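Local coordinates for putative pachytene checkpoint protein 2 (Caenorhabditis elegans, PDB 4XGU) that probably works as a hexameric AAA+ ATPase that uses ATP to remodel partner proteins and plays a key role in meiotic chromosome recombination, at residues Asn94-Lys99 with Ser197-Asp202. Sequence-based numbering, arbitrary orientation.
Sequences NIHVYK and SIRMND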
loop_
_atom_site.group_PDB
_atom_site.type_symbol
_atom_site.label_atom_id
_atom_site.label_comp_id
_atom_site.label_asym_id
_atom_site.label_seq_id
_atom_site.Cartn_x
_atom_site.Cartn_y
_atom_site.Cartn_z
ATOM N N ASN B 94 -46.281 16.316 32.181
ATOM C CA ASN B 94 -45.717 16.349 30.838
ATOM C C ASN B 94 -45.586 17.767 30.309
ATOM O O ASN B 94 -45.104 17.978 29.196
ATOM C CB ASN B 94 -46.571 15.529 29.874
ATOM C CG ASN B 94 -46.876 14.147 30.400
ATOM O OD1 ASN B 94 -46.087 13.218 30.236
ATOM N ND2 ASN B 94 -48.034 14.001 31.030
ATOM N N ILE B 95 -46.025 18.739 31.099
ATOM C CA ILE B 95 -45.940 20.127 30.673
ATOM C C ILE B 95 -44.745 20.810 31.327
ATOM O O ILE B 95 -44.616 20.846 32.552
ATOM C CB ILE B 95 -47.248 20.893 30.971
ATOM C CG1 ILE B 95 -47.591 20.867 32.457
ATOM C CG2 ILE B 95 -48.395 20.268 30.210
ATOM C CD1 ILE B 95 -48.923 21.513 32.766
ATOM N N HIS B 96 -43.851 21.334 30.496
ATOM C CA HIS B 96 -42.606 21.896 30.999
ATOM C C HIS B 96 -42.483 23.376 30.695
ATOM O O HIS B 96 -42.735 23.830 29.577
ATOM C CB HIS B 96 -41.409 21.153 30.418
ATOM C CG HIS B 96 -41.529 19.666 30.500
ATOM N ND1 HIS B 96 -42.009 18.902 29.458
ATOM C CD2 HIS B 96 -41.243 18.800 31.502
ATOM C CE1 HIS B 96 -42.009 17.629 29.814
ATOM N NE2 HIS B 96 -41.549 17.540 31.047
ATOM N N VAL B 97 -42.081 24.122 31.710
ATOM C CA VAL B 97 -41.926 25.552 31.588
ATOM C C VAL B 97 -40.431 25.871 31.592
ATOM O O VAL B 97 -39.666 25.268 32.345
ATOM C CB VAL B 97 -42.658 26.265 32.722
ATOM C CG1 VAL B 97 -42.781 27.746 32.438
ATOM C CG2 VAL B 97 -44.071 25.646 32.930
ATOM N N TYR B 98 -40.015 26.799 30.735
ATOM C CA TYR B 98 -38.592 27.049 30.532
ATOM C C TYR B 98 -38.313 28.486 30.102
ATOM O O TYR B 98 -39.202 29.186 29.620
ATOM C CB TYR B 98 -38.030 26.085 29.487
ATOM C CG TYR B 98 -38.539 26.351 28.085
ATOM C CD1 TYR B 98 -39.799 25.919 27.684
ATOM C CD2 TYR B 98 -37.761 27.027 27.161
ATOM C CE1 TYR B 98 -40.269 26.159 26.401
ATOM C CE2 TYR B 98 -38.220 27.275 25.878
ATOM C CZ TYR B 98 -39.475 26.839 25.504
ATOM O OH TYR B 98 -39.931 27.085 24.228
ATOM N N LYS B 99 -37.068 28.914 30.281
ATOM C CA LYS B 99 -36.595 30.187 29.749
ATOM C C LYS B 99 -35.273 29.918 29.031
ATOM O O LYS B 99 -34.403 29.252 29.582
ATOM C CB LYS B 99 -36.431 31.223 30.870
ATOM C CG LYS B 99 -35.542 30.765 32.020
ATOM C CD LYS B 99 -35.313 31.874 33.028
ATOM C CE LYS B 99 -36.626 32.383 33.591
ATOM N NZ LYS B 99 -36.418 33.492 34.555
ATOM N N SER B 197 -33.929 18.739 26.062
ATOM C CA SER B 197 -33.474 19.518 27.210
ATOM C C SER B 197 -34.651 20.090 28.000
ATOM O O SER B 197 -34.592 20.204 29.224
ATOM C CB SER B 197 -32.554 20.649 26.754
ATOM O OG SER B 197 -33.261 21.574 25.947
ATOM N N ILE B 198 -35.719 20.447 27.295
ATOM C CA ILE B 198 -36.926 20.956 27.939
ATOM C C ILE B 198 -37.779 19.809 28.482
ATOM O O ILE B 198 -38.284 19.878 29.601
ATOM C CB ILE B 198 -37.765 21.807 26.967
ATOM C CG1 ILE B 198 -36.975 23.039 26.523
ATOM C CG2 ILE B 198 -39.074 22.229 27.614
ATOM C CD1 ILE B 198 -37.625 23.798 25.392
ATOM N N ARG B 199 -37.927 18.755 27.683
ATOM C CA ARG B 199 -38.681 17.570 28.085
ATOM C C ARG B 199 -38.146 16.954 29.374
ATOM O O ARG B 199 -38.915 16.498 30.218
ATOM C CB ARG B 199 -38.652 16.523 26.973
ATOM C CG ARG B 199 -39.809 16.594 25.992
ATOM C CD ARG B 199 -40.789 15.457 26.241
ATOM N NE ARG B 199 -41.296 14.884 24.996
ATOM C CZ ARG B 199 -41.277 13.585 24.710
ATOM N NH1 ARG B 199 -40.775 12.720 25.582
ATOM N NH2 ARG B 199 -41.761 13.150 23.554
ATOM N N MET B 200 -36.826 16.945 29.515
ATOM C CA MET B 200 -36.180 16.317 30.661
ATOM C C MET B 200 -35.764 17.335 31.720
ATOM O O MET B 200 -34.948 17.031 32.590
ATOM C CB MET B 200 -34.948 15.526 30.207
ATOM C CG MET B 200 -35.201 14.543 29.073
ATOM S SD MET B 200 -35.993 13.016 29.606
ATOM C CE MET B 200 -36.286 12.226 28.024
ATOM N N ASN B 201 -36.318 18.542 31.649
ATOM C CA ASN B 201 -35.883 19.619 32.532
ATOM C C ASN B 201 -36.235 19.355 33.993
ATOM O O ASN B 201 -35.599 19.893 34.899
ATOM C CB ASN B 201 -36.477 20.956 32.080
ATOM C CG ASN B 201 -37.958 21.069 32.374
ATOM O OD1 ASN B 201 -38.662 20.067 32.497
ATOM N ND2 ASN B 201 -38.440 22.299 32.480
ATOM N N ASP B 202 -37.243 18.520 34.219
ATOM C CA ASP B 202 -37.592 18.109 35.573
ATOM C C ASP B 202 -36.514 17.173 36.119
ATOM O O ASP B 202 -36.218 17.177 37.314
ATOM C CB ASP B 202 -38.964 17.429 35.599
ATOM C CG ASP B 202 -39.612 17.463 36.976
ATOM O OD1 ASP B 202 -38.898 17.290 37.988
ATOM O OD2 ASP B 202 -40.843 17.669 37.047
#
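His-96 lays its imidazole flat on the last turn of helix 185-199, one ring face turned to the backbone of Ile-198 and Arg-199. The CA of Arg-199 makes a CH-pi contact over this face, 3.9 Å from the ring centroid, and the carbonyl oxygen of Ile-198 lies over the same face, offset toward the rim. Although His-96 NE2 comes within 3.0 Å of Arg-199 O, the oxygen sits over the ring rather than in line with an N-H, and the angle is too poor for a hydrogen bond. The amide of Asn-201 stands nearly upright against the imidazole, the two planes 80° apart, with OD1 reaching His-96 CD2 obliquely at 3.0 Å. With CG of Asn-201 between its backbone N and carbonyl carbon (chi1 73°), the amide is raised to the strand, where ND2 nears Val-97 O without bonding to it. The contact thus joins two domains: strand 95-98, an edge strand of the small N-terminal sheet that is hydrogen-bonded to strand 12-16, rests on the far end of helix 185-199, whose other end begins in the P-loop (Walker A) of the AAA+ core. Two residues along the strand, Tyr-98 also faces the helix and offers its ring to Ile-198. CD1 of Ile-198 points into the middle of that ring, 3.4 Å from the centroid and only 6° off the normal, while CG2 touches both Tyr-98 CD1 and His-96 CB. Replacing His-96 with an alanine would probably uncover the Arg-199 backbone and leave the Asn-201 amide without the ring it abuts. Pro-128 also touches Tyr-98, and Glu-14 of the adjoining strand meets Ile-198.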